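Local coordinates for malonyl-CoA-[acyl-carrier-protein] transacylase (Coxiella burnetii, PDB 3TQE) that probably transfers the malonyl group from malonyl-CoA to holo-acyl carrier protein, giving malonyl-ACP and free coenzyme A, at residues R79-E82 with G86-P89; I273-E278 with I311-H316; L299-T302 with L306-T309. One frame throughout, in Å; residues are numbered along the deposited sequence.

Overall arrangement
The three contacts form one cluster at the edge of the acyl transferase fold, with centres about 10 to 11 Å apart. Interactions 2 and 3 share helix 304-313, and their strands are neighbours in the parallel sheet, where Phe-276 O and Leu-299 N, 2.8 Å apart, probably form a hydrogen bond. Interaction 1 packs on the same helix, for example with Trp-81 CZ3 3.5 Å from Ile-311 CG1 and Cys-80 CB 3.7 Å from Ile-307 CD1. In sequence, interaction 3 is nested within the loop that interaction 2 closes. All three lie away from both glycine sites, one of which includes the predicted active-site residues Ser-96 and His-205.

Interaction 1: residues R79-E82 with G86-P89; sequences RCWE and GPKP. With EDO (1,2-ethanediol), chain D.
The helix-to-strand connection between helix 63-83 and strand 91-94 folds back here, bringing Gly-86 and Pro-87 against Trp-81 near the end of the helix. Gly-86 N donates to Trp-81 O at 2.8 Å, a bond from residue n+5 to residue n. The same glycine lies over the indole: its CA is 3.6 Å from the centroid of the five-membered ring and 22° off the ring normal, a CH-pi contact. With CG anti to the backbone N (chi1 172°), the indole extends along the returning chain, one face against Gly-86, and its NE1 donates to Pro-87 O at 2.8 Å. This bond is nearly straight (171°), and the acceptor lies essentially in the ring plane. Nearer the surface, Lys-88 folds back at its second torsion so that NZ makes a 2.7 Å salt bridge with Glu-82 OE2, which accepts through its syn lone pair. Two waters both donate to Gly-86 O: one also donates to Glu-82 O, linking backbone to backbone, the other to Glu-82 OE2, beside the salt bridge. On the helix, Arg-79 NE and NH2 bind the two hydroxyls of an ethanediol, probably from the crystallisation liquor. Phe-10 meets the indole edge-to-face. The indole is thus fixed by a bond at its edge and a backbone carbon over one face, while the carboxylate of Glu-82, gripped by ammonium and water, probably stays ionised.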
ATOM      1  N   ARG A  79       9.555  -0.181  13.255  1.00 11.38           N
ATOM      2  CA  ARG A  79      10.375   0.220  14.372  1.00 12.43           C
ATOM      3  C   ARG A  79      10.430  -0.853  15.446  1.00 12.98           C
ATOM      4  O   ARG A  79      11.442  -0.993  16.118  1.00 15.44           O
ATOM      5  CB  ARG A  79       9.836   1.497  14.946  1.00 12.78           C
ATOM      6  CG  ARG A  79      10.099   2.683  14.048  1.00 13.09           C
ATOM      7  CD  ARG A  79       9.517   3.941  14.561  1.00 13.66           C
ATOM      8  NE  ARG A  79       9.940   5.052  13.744  1.00 13.96           N
ATOM      9  CZ  ARG A  79       9.611   6.312  13.995  1.00 14.55           C
ATOM     10  NH1 ARG A  79       8.832   6.610  15.036  1.00 15.97           N
ATOM     11  NH2 ARG A  79      10.090   7.281  13.226  1.00 16.61           N
ATOM     12  N   CYS A  80       9.352  -1.583  15.610  1.00 13.15           N
ATOM     13  CA  CYS A  80       9.349  -2.717  16.542  1.00 14.12           C
ATOM     14  C   CYS A  80      10.263  -3.839  16.036  1.00 13.51           C
ATOM     15  O   CYS A  80      10.992  -4.427  16.796  1.00 14.69           O
ATOM     16  CB  CYS A  80       7.953  -3.263  16.724  1.00 14.83           C
ATOM     17  SG  CYS A  80       6.888  -2.192  17.677  1.00 18.94           S
ATOM     18  N   TRP A  81      10.215  -4.136  14.752  1.00 13.12           N
ATOM     19  CA  TRP A  81      11.138  -5.082  14.142  1.00 12.95           C
ATOM     20  C   TRP A  81      12.560  -4.703  14.462  1.00 13.97           C
ATOM     21  O   TRP A  81      13.338  -5.548  14.908  1.00 14.97           O
ATOM     22  CB  TRP A  81      10.934  -5.090  12.634  1.00 12.63           C
ATOM     23  CG  TRP A  81      11.928  -5.858  11.857  1.00 11.54           C
ATOM     24  CD1 TRP A  81      13.031  -5.383  11.295  1.00 13.41           C
ATOM     25  CD2 TRP A  81      11.882  -7.243  11.552  1.00 11.94           C
ATOM     26  NE1 TRP A  81      13.696  -6.368  10.635  1.00 13.65           N
ATOM     27  CE2 TRP A  81      13.006  -7.527  10.769  1.00 12.32           C
ATOM     28  CE3 TRP A  81      10.963  -8.245  11.783  1.00 14.51           C
ATOM     29  CZ2 TRP A  81      13.250  -8.770  10.267  1.00 14.50           C
ATOM     30  CZ3 TRP A  81      11.216  -9.482  11.277  1.00 16.73           C
ATOM     31  CH2 TRP A  81      12.333  -9.727  10.512  1.00 17.12           C
ATOM     32  N   GLU A  82      12.928  -3.448  14.241  1.00 14.05           N
ATOM     33  CA  GLU A  82      14.291  -3.039  14.503  1.00 16.29           C
ATOM     34  C   GLU A  82      14.625  -3.103  15.991  1.00 17.34           C
ATOM     35  O   GLU A  82      15.704  -3.561  16.353  1.00 18.59           O
ATOM     36  CB  GLU A  82      14.556  -1.667  13.915  1.00 17.44           C
ATOM     37  CG  GLU A  82      14.509  -1.716  12.396  1.00 20.28           C
ATOM     38  CD  GLU A  82      15.381  -0.696  11.742  1.00 23.51           C
ATOM     39  OE1 GLU A  82      15.276   0.478  12.140  1.00 26.05           O
ATOM     40  OE2 GLU A  82      16.169  -1.077  10.828  1.00 27.23           O
ATOM     41  N   GLY A  86      15.694  -7.027  14.585  1.00 16.70           N
ATOM     42  CA  GLY A  86      15.529  -7.441  13.228  1.00 16.54           C
ATOM     43  C   GLY A  86      16.502  -6.728  12.294  1.00 16.79           C
ATOM     44  O   GLY A  86      16.732  -5.532  12.406  1.00 17.06           O
ATOM     45  N   PRO A  87      17.049  -7.465  11.350  1.00 16.17           N
ATOM     46  CA  PRO A  87      17.980  -6.927  10.382  1.00 16.76           C
ATOM     47  C   PRO A  87      17.258  -6.215   9.251  1.00 16.73           C
ATOM     48  O   PRO A  87      16.036  -6.301   9.136  1.00 16.11           O
ATOM     49  CB  PRO A  87      18.679  -8.180   9.898  1.00 17.28           C
ATOM     50  CG  PRO A  87      17.683  -9.201   9.937  1.00 17.15           C
ATOM     51  CD  PRO A  87      16.884  -8.913  11.188  1.00 16.73           C
ATOM     52  N   LYS A  88      18.023  -5.553   8.403  1.00 17.45           N
ATOM     53  CA  LYS A  88      17.425  -4.828   7.291  1.00 17.86           C
ATOM     54  C   LYS A  88      16.996  -5.815   6.232  1.00 16.34           C
ATOM     55  O   LYS A  88      17.711  -6.753   5.910  1.00 16.63           O
ATOM     56  CB  LYS A  88      18.402  -3.837   6.656  1.00 19.25           C
ATOM     57  CG  LYS A  88      18.912  -2.797   7.575  1.00 23.83           C
ATOM     58  CD  LYS A  88      17.861  -1.784   7.911  1.00 26.85           C
ATOM     59  CE  LYS A  88      18.518  -0.618   8.638  1.00 28.56           C
ATOM     60  NZ  LYS A  88      17.570   0.411   9.088  1.00 28.18           N
ATOM     61  N   PRO A  89      15.833  -5.578   5.621  1.00 15.43           N
ATOM     62  CA  PRO A  89      15.463  -6.402   4.496  1.00 14.97           C
ATOM     63  C   PRO A  89      16.357  -6.099   3.303  1.00 14.37           C
ATOM     64  O   PRO A  89      16.993  -5.059   3.235  1.00 15.25           O
ATOM     65  CB  PRO A  89      14.042  -5.947   4.181  1.00 15.13           C
ATOM     66  CG  PRO A  89      13.977  -4.636   4.689  1.00 17.64           C
ATOM     67  CD  PRO A  89      14.829  -4.547   5.905  1.00 16.51           C
TER
HETATM   68  C1  EDO D 316      11.653   4.621  10.379  1.00 24.34           C
HETATM   69  O1  EDO D 316      11.783   4.322  11.754  1.00 24.70           O
HETATM   70  C2  EDO D 316      12.312   5.964  10.106  1.00 26.55           C
HETATM   71  O2  EDO D 316      11.817   6.975  11.006  1.00 27.89           O
HETATM   72  O   HOH W   1      17.687  -4.223  14.578  1.00 22.88           O
HETATM   73  O   HOH W   2      17.638  -3.365  10.976  1.00 29.53           O

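Interaction 2: residues I273-E278 with I311-H316; sequences IKVFME and IKRLTH
Val-275 and Met-277 on strand 275-278 face Leu-314 and its neighbours at the end of helix 304-313, with the two chains running in opposed directions: the CA atoms of Val-275 and Leu-314 are 8.8 Å apart, and those of Met-277 and Ile-311 9.8 Å. The helix end packs on the four-stranded parallel sheet, where strand 275-278 lies between strands 9-12 and 297-300, an alpha/beta layer contact bridged by side chains. Val-275 directs CG2 over one face of the Arg-313 guanidinium, 3.7 Å above its plane and displaced toward the rim; the nearest approach is 4.0 Å, to Arg-313 NE. Arg-313 starts with CG anti to the backbone N (chi1 -170°) and bends sharply at chi2 (-96°), which lays the planar group across the valine methyl. The second bridge is apolar: Met-277, a selenomethionine modelled in two conformers, brings CE to 3.8 Å from Leu-314 CD2 in the conformer described here, so this touch is less certain.

Around the C-terminus, His-316 ND1 donates to Lys-312 O at 3.1 Å. That carbonyl also accepts from Thr-315 N, and the two donors arrive from opposite faces of its plane. The histidine ring lies against the lysine chain, with Lys-312 CE 3.9 Å above its centre. The terminal carboxylate and Arg-313 make a long pairing (NH1 to OXT 3.8 Å) that rests on charge alone, with the oxygen well out of the guanidinium plane. The main polar partner of Arg-313 is Glu-297, whose OE1 takes NE in a salt bridge. Between the segments the contact is van der Waals alone, a methyl on a guanidinium face and CE against CD2, while the paired NE lets Arg-313 join apolar packing to charge pairing.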
ATOM      1  N   ILE A 273      14.332 -13.973  -3.623  1.00 18.68           N
ATOM      2  CA  ILE A 273      13.756 -13.670  -2.338  1.00 19.08           C
ATOM      3  C   ILE A 273      12.372 -14.244  -2.321  1.00 19.43           C
ATOM      4  O   ILE A 273      11.514 -13.794  -3.102  1.00 21.39           O
ATOM      5  CB  ILE A 273      13.693 -12.155  -2.131  1.00 18.33           C
ATOM      6  CG1 ILE A 273      15.109 -11.565  -2.150  1.00 19.54           C
ATOM      7  CG2 ILE A 273      12.895 -11.843  -0.856  1.00 20.28           C
ATOM      8  CD1 ILE A 273      15.202 -10.079  -2.298  1.00 21.74           C
ATOM      9  N   LYS A 274      12.133 -15.192  -1.423  1.00 19.71           N
ATOM     10  CA  LYS A 274      10.845 -15.848  -1.335  1.00 21.43           C
ATOM     11  C   LYS A 274      10.250 -15.762   0.052  1.00 19.57           C
ATOM     12  O   LYS A 274       9.255 -16.391   0.304  1.00 20.56           O
ATOM     13  CB  LYS A 274      10.922 -17.301  -1.811  1.00 23.87           C
ATOM     14  CG  LYS A 274      11.381 -17.338  -3.244  1.00 29.53           C
ATOM     15  CD  LYS A 274      11.075 -18.608  -3.999  1.00 35.25           C
ATOM     16  CE  LYS A 274      11.352 -18.392  -5.480  1.00 38.61           C
ATOM     17  NZ  LYS A 274      12.481 -17.417  -5.717  1.00 40.97           N
ATOM     18  N   VAL A 275      10.848 -14.955   0.923  1.00 17.83           N
ATOM     19  CA  VAL A 275      10.339 -14.731   2.265  1.00 16.49           C
ATOM     20  C   VAL A 275       9.990 -13.261   2.352  1.00 14.59           C
ATOM     21  O   VAL A 275      10.786 -12.400   2.017  1.00 14.67           O
ATOM     22  CB  VAL A 275      11.371 -15.050   3.333  1.00 17.53           C
ATOM     23  CG1 VAL A 275      10.863 -14.690   4.694  1.00 19.21           C
ATOM     24  CG2 VAL A 275      11.721 -16.524   3.255  1.00 20.42           C
ATOM     25  N   PHE A 276       8.747 -13.011   2.703  1.00 13.79           N
ATOM     26  CA  PHE A 276       8.196 -11.664   2.765  1.00 13.45           C
ATOM     27  C   PHE A 276       7.688 -11.436   4.178  1.00 14.51           C
ATOM     28  O   PHE A 276       7.072 -12.317   4.772  1.00 16.38           O
ATOM     29  CB  PHE A 276       7.009 -11.547   1.804  1.00 13.36           C
ATOM     30  CG  PHE A 276       7.387 -11.734   0.361  1.00 14.29           C
ATOM     31  CD1 PHE A 276       7.652 -10.649  -0.453  1.00 14.62           C
ATOM     32  CD2 PHE A 276       7.527 -13.001  -0.168  1.00 15.34           C
ATOM     33  CE1 PHE A 276       8.013 -10.828  -1.766  1.00 16.89           C
ATOM     34  CE2 PHE A 276       7.906 -13.171  -1.506  1.00 16.20           C
ATOM     35  CZ  PHE A 276       8.156 -12.095  -2.280  1.00 15.90           C
HETATM   36  N   MSE A 277       7.909 -10.243   4.700  1.00 13.73           N
HETATM   37  CA  MSE A 277       7.359  -9.856   5.993  0.50 14.26           C
HETATM   38  C   MSE A 277       6.383  -8.754   5.714  1.00 13.52           C
HETATM   39  O   MSE A 277       6.725  -7.794   5.020  1.00 13.90           O
HETATM   40  CB  MSE A 277       8.428  -9.299   6.917  0.50 15.27           C
HETATM   41  CG  MSE A 277       9.119 -10.307   7.713  0.50 17.17           C
HETATM   42 SE   MSE A 277      10.183 -11.345   6.558  0.50 20.96          SE
HETATM   43  CE  MSE A 277      11.099 -12.366   7.935  0.50 17.17           C
ATOM     44  N   GLU A 278       5.176  -8.902   6.231  1.00 13.02           N
ATOM     45  CA  GLU A 278       4.148  -7.910   6.037  1.00 13.45           C
ATOM     46  C   GLU A 278       4.256  -6.899   7.164  1.00 13.36           C
ATOM     47  O   GLU A 278       3.988  -7.194   8.336  1.00 14.55           O
ATOM     48  CB  GLU A 278       2.772  -8.559   5.956  1.00 14.34           C
ATOM     49  CG  GLU A 278       1.642  -7.580   5.668  1.00 16.24           C
ATOM     50  CD  GLU A 278       0.443  -8.162   4.916  1.00 18.05           C
ATOM     51  OE1 GLU A 278       0.283  -9.405   4.822  1.00 19.15           O
ATOM     52  OE2 GLU A 278      -0.347  -7.337   4.391  1.00 17.73           O
ATOM     53  N   ILE A 311      12.057 -13.032  12.964  1.00 15.62           N
ATOM     54  CA  ILE A 311      13.485 -12.806  13.012  1.00 16.27           C
ATOM     55  C   ILE A 311      14.218 -14.133  13.107  1.00 17.68           C
ATOM     56  O   ILE A 311      15.203 -14.377  12.407  1.00 18.85           O
ATOM     57  CB  ILE A 311      13.864 -11.890  14.159  1.00 16.84           C
ATOM     58  CG1 ILE A 311      13.247 -10.502  13.961  1.00 17.01           C
ATOM     59  CG2 ILE A 311      15.371 -11.805  14.307  1.00 18.75           C
ATOM     60  CD1 ILE A 311      13.379  -9.580  15.161  1.00 18.44           C
ATOM     61  N   LYS A 312      13.716 -15.009  13.951  1.00 18.36           N
ATOM     62  CA  LYS A 312      14.355 -16.297  14.134  1.00 19.94           C
ATOM     63  C   LYS A 312      14.319 -17.112  12.840  1.00 19.90           C
ATOM     64  O   LYS A 312      15.280 -17.823  12.526  1.00 20.50           O
ATOM     65  CB  LYS A 312      13.684 -17.043  15.292  1.00 20.65           C
ATOM     66  CG  LYS A 312      14.448 -18.267  15.696  1.00 24.68           C
ATOM     67  CD  LYS A 312      13.861 -18.935  16.922  1.00 30.01           C
ATOM     68  CE  LYS A 312      14.785 -20.058  17.374  1.00 33.37           C
ATOM     69  NZ  LYS A 312      14.235 -20.828  18.538  1.00 36.54           N
ATOM     70  N   ARG A 313      13.245 -17.012  12.078  1.00 19.92           N
ATOM     71  CA  ARG A 313      13.092 -17.756  10.839  1.00 21.19           C
ATOM     72  C   ARG A 313      14.207 -17.469   9.855  1.00 20.81           C
ATOM     73  O   ARG A 313      14.584 -18.341   9.064  1.00 21.67           O
ATOM     74  CB  ARG A 313      11.732 -17.475  10.213  1.00 23.36           C
ATOM     75  CG  ARG A 313      11.425 -18.378   9.072  1.00 28.18           C
ATOM     76  CD  ARG A 313      11.781 -17.722   7.793  1.00 31.67           C
ATOM     77  NE  ARG A 313      11.652 -18.639   6.666  1.00 35.34           N
ATOM     78  CZ  ARG A 313      12.640 -19.338   6.107  1.00 35.37           C
ATOM     79  NH1 ARG A 313      13.883 -19.278   6.570  1.00 35.28           N
ATOM     80  NH2 ARG A 313      12.367 -20.100   5.056  1.00 36.90           N
ATOM     81  N   LEU A 314      14.792 -16.288   9.933  1.00 19.40           N
ATOM     82  CA  LEU A 314      15.827 -15.908   8.982  1.00 20.18           C
ATOM     83  C   LEU A 314      17.054 -16.772   9.101  1.00 21.67           C
ATOM     84  O   LEU A 314      17.756 -16.947   8.135  1.00 21.12           O
ATOM     85  CB  LEU A 314      16.199 -14.458   9.174  1.00 19.89           C
ATOM     86  CG  LEU A 314      15.089 -13.502   8.799  1.00 20.23           C
ATOM     87  CD1 LEU A 314      15.566 -12.101   9.110  1.00 22.75           C
ATOM     88  CD2 LEU A 314      14.663 -13.632   7.325  1.00 20.40           C
ATOM     89  N   THR A 315      17.302 -17.350  10.266  1.00 23.89           N
ATOM     90  CA  THR A 315      18.495 -18.192  10.416  1.00 27.95           C
ATOM     91  C   THR A 315      18.198 -19.605  10.869  1.00 31.24           C
ATOM     92  O   THR A 315      19.130 -20.357  11.233  1.00 30.52           O
ATOM     93  CB  THR A 315      19.464 -17.539  11.371  1.00 28.29           C
ATOM     94  OG1 THR A 315      18.793 -17.259  12.607  1.00 29.14           O
ATOM     95  CG2 THR A 315      20.004 -16.253  10.758  1.00 31.38           C
ATOM     96  N   HIS A 316      16.935 -20.006  10.798  1.00 35.81           N
ATOM     97  CA  HIS A 316      16.510 -21.315  11.305  1.00 39.52           C
ATOM     98  C   HIS A 316      15.572 -22.043  10.354  1.00 41.38           C
ATOM     99  O   HIS A 316      15.164 -23.185  10.640  1.00 43.36           O
ATOM    100  CB  HIS A 316      15.837 -21.158  12.663  1.00 40.03           C
ATOM    101  CG  HIS A 316      16.792 -20.884  13.778  1.00 42.04           C
ATOM    102  ND1 HIS A 316      17.210 -19.613  14.105  1.00 43.47           N
ATOM    103  CD2 HIS A 316      17.411 -21.720  14.645  1.00 43.87           C
ATOM    104  CE1 HIS A 316      18.045 -19.676  15.127  1.00 44.94           C
ATOM    105  NE2 HIS A 316      18.183 -20.943  15.475  1.00 45.26           N
ATOM    106  OXT HIS A 316      15.208 -21.546   9.282  1.00 43.06           O
TER

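Interaction 3: residues L299-T302 with L306-T309; sequences LPLT and LILT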
ATOM      1  N   LEU A 299       5.323 -13.606   6.485  1.00 16.32           N
ATOM      2  CA  LEU A 299       5.259 -13.623   7.918  1.00 16.22           C
ATOM      3  C   LEU A 299       4.618 -12.360   8.445  1.00 15.76           C
ATOM      4  O   LEU A 299       4.960 -11.270   8.035  1.00 16.02           O
ATOM      5  CB  LEU A 299       6.659 -13.736   8.471  1.00 17.52           C
ATOM      6  CG  LEU A 299       7.373 -15.034   8.056  1.00 21.29           C
ATOM      7  CD1 LEU A 299       8.884 -14.834   8.165  1.00 27.25           C
ATOM      8  CD2 LEU A 299       6.899 -16.139   8.928  1.00 28.87           C
ATOM      9  N   PRO A 300       3.651 -12.505   9.349  1.00 15.47           N
ATOM     10  CA  PRO A 300       3.056 -11.363   9.989  1.00 15.38           C
ATOM     11  C   PRO A 300       3.933 -10.819  11.101  1.00 14.75           C
ATOM     12  O   PRO A 300       4.757 -11.539  11.682  1.00 15.65           O
ATOM     13  CB  PRO A 300       1.780 -11.931  10.580  1.00 16.74           C
ATOM     14  CG  PRO A 300       2.098 -13.286  10.887  1.00 17.20           C
ATOM     15  CD  PRO A 300       3.081 -13.759   9.847  1.00 16.67           C
ATOM     16  N   LEU A 301       3.736  -9.553  11.417  1.00 14.48           N
ATOM     17  CA  LEU A 301       4.584  -8.847  12.365  1.00 13.83           C
ATOM     18  C   LEU A 301       3.786  -8.061  13.395  1.00 14.51           C
ATOM     19  O   LEU A 301       4.241  -7.033  13.876  1.00 15.75           O
ATOM     20  CB  LEU A 301       5.508  -7.908  11.617  1.00 13.82           C
ATOM     21  CG  LEU A 301       6.529  -8.538  10.674  1.00 13.88           C
ATOM     22  CD1 LEU A 301       7.330  -7.415  10.036  1.00 16.57           C
ATOM     23  CD2 LEU A 301       7.452  -9.526  11.388  1.00 15.20           C
ATOM     24  N   THR A 302       2.599  -8.529  13.725  1.00 15.27           N
ATOM     25  CA  THR A 302       1.674  -7.703  14.479  1.00 16.38           C
ATOM     26  C   THR A 302       1.711  -7.909  15.994  1.00 16.70           C
ATOM     27  O   THR A 302       0.946  -7.279  16.723  1.00 18.43           O
ATOM     28  CB  THR A 302       0.275  -7.907  13.958  1.00 17.61           C
ATOM     29  OG1 THR A 302       0.022  -9.308  13.853  1.00 21.33           O
ATOM     30  CG2 THR A 302       0.105  -7.234  12.594  1.00 20.01           C
ATOM     31  N   LEU A 306       5.275 -12.667  17.179  1.00 14.99           N
ATOM     32  CA  LEU A 306       5.350 -12.870  15.744  1.00 14.65           C
ATOM     33  C   LEU A 306       6.616 -12.259  15.176  1.00 13.83           C
ATOM     34  O   LEU A 306       7.254 -12.853  14.315  1.00 13.55           O
ATOM     35  CB  LEU A 306       4.122 -12.299  15.070  1.00 14.74           C
ATOM     36  CG  LEU A 306       2.845 -13.082  15.322  1.00 16.05           C
ATOM     37  CD1 LEU A 306       1.675 -12.293  14.804  1.00 18.13           C
ATOM     38  CD2 LEU A 306       2.861 -14.462  14.731  1.00 19.33           C
ATOM     39  N   ILE A 307       6.990 -11.088  15.660  1.00 13.44           N
ATOM     40  CA  ILE A 307       8.207 -10.439  15.204  1.00 13.12           C
ATOM     41  C   ILE A 307       9.409 -11.302  15.551  1.00 13.50           C
ATOM     42  O   ILE A 307      10.276 -11.542  14.717  1.00 14.10           O
ATOM     43  CB  ILE A 307       8.356  -9.023  15.778  1.00 13.30           C
ATOM     44  CG1 ILE A 307       7.297  -8.120  15.131  1.00 14.05           C
ATOM     45  CG2 ILE A 307       9.772  -8.506  15.576  1.00 15.56           C
ATOM     46  CD1 ILE A 307       7.123  -6.799  15.814  1.00 15.04           C
ATOM     47  N   LEU A 308       9.472 -11.772  16.788  1.00 14.41           N
ATOM     48  CA  LEU A 308      10.608 -12.588  17.193  1.00 15.68           C
ATOM     49  C   LEU A 308      10.661 -13.888  16.420  1.00 15.67           C
ATOM     50  O   LEU A 308      11.734 -14.319  16.039  1.00 17.21           O
ATOM     51  CB  LEU A 308      10.560 -12.844  18.693  1.00 16.20           C
ATOM     52  CG  LEU A 308      10.826 -11.596  19.539  1.00 17.42           C
ATOM     53  CD1 LEU A 308      10.465 -11.912  20.973  1.00 19.56           C
ATOM     54  CD2 LEU A 308      12.248 -11.097  19.447  1.00 19.72           C
ATOM     55  N   THR A 309       9.514 -14.486  16.135  1.00 15.76           N
ATOM     56  CA  THR A 309       9.434 -15.682  15.317  1.00 16.61           C
ATOM     57  C   THR A 309       9.977 -15.439  13.910  1.00 16.17           C
ATOM     58  O   THR A 309      10.742 -16.241  13.377  1.00 16.52           O
ATOM     59  CB  THR A 309       7.997 -16.158  15.234  1.00 17.33           C
ATOM     60  OG1 THR A 309       7.613 -16.596  16.541  1.00 20.45           O
ATOM     61  CG2 THR A 309       7.810 -17.293  14.256  1.00 20.95           C
TER
HETATM   62  O   HOH W   3       5.859 -13.955  12.182  1.00 16.28           O
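Leu-306 and Ile-307 on helix 304-313 close against residues 300-302, around the end of strand 297-300, with the CA atoms of Leu-301 and Ile-307 only 4.9 Å apart. Leu-306 touches at two points: its CB lies 3.5 Å from Pro-300 O, and its CD1 comes within 3.5 Å of Thr-302 OG1, the two side chains running alongside one another. The proline ring meets the leucine fork roughly at right angles, Pro-300 CG being 4.1 Å from Leu-306 CD1. One step on, Leu-301 CB sits 3.9 Å from Ile-307 CG1, again crosswise, and that CG1 is 3.5 Å from Leu-301 O. Thr-302 has its OG1 between the backbone N and the carbonyl carbon (chi1 48°), which puts the hydroxyl beside the leucine methyl. Thr-302 N is buried here and has no partner in the model.

A water supplies the polar link between the segments, donating to Pro-300 O at 2.7 Å and to Leu-306 O at 2.8 Å, and so ties Pro-300 to the first turn of the helix. Behind this shell, Thr-303 OG1 is hydrogen-bonded to Leu-306 N, and Thr-309 OG1 to Glu-305 O. The strand-to-helix turn packs on helix 63-83, Leu-301 and Ile-307 both touching Trp-81, while the strand before it pairs through the backbone of Leu-299 with strand 275-278, the inner neighbour of this edge strand.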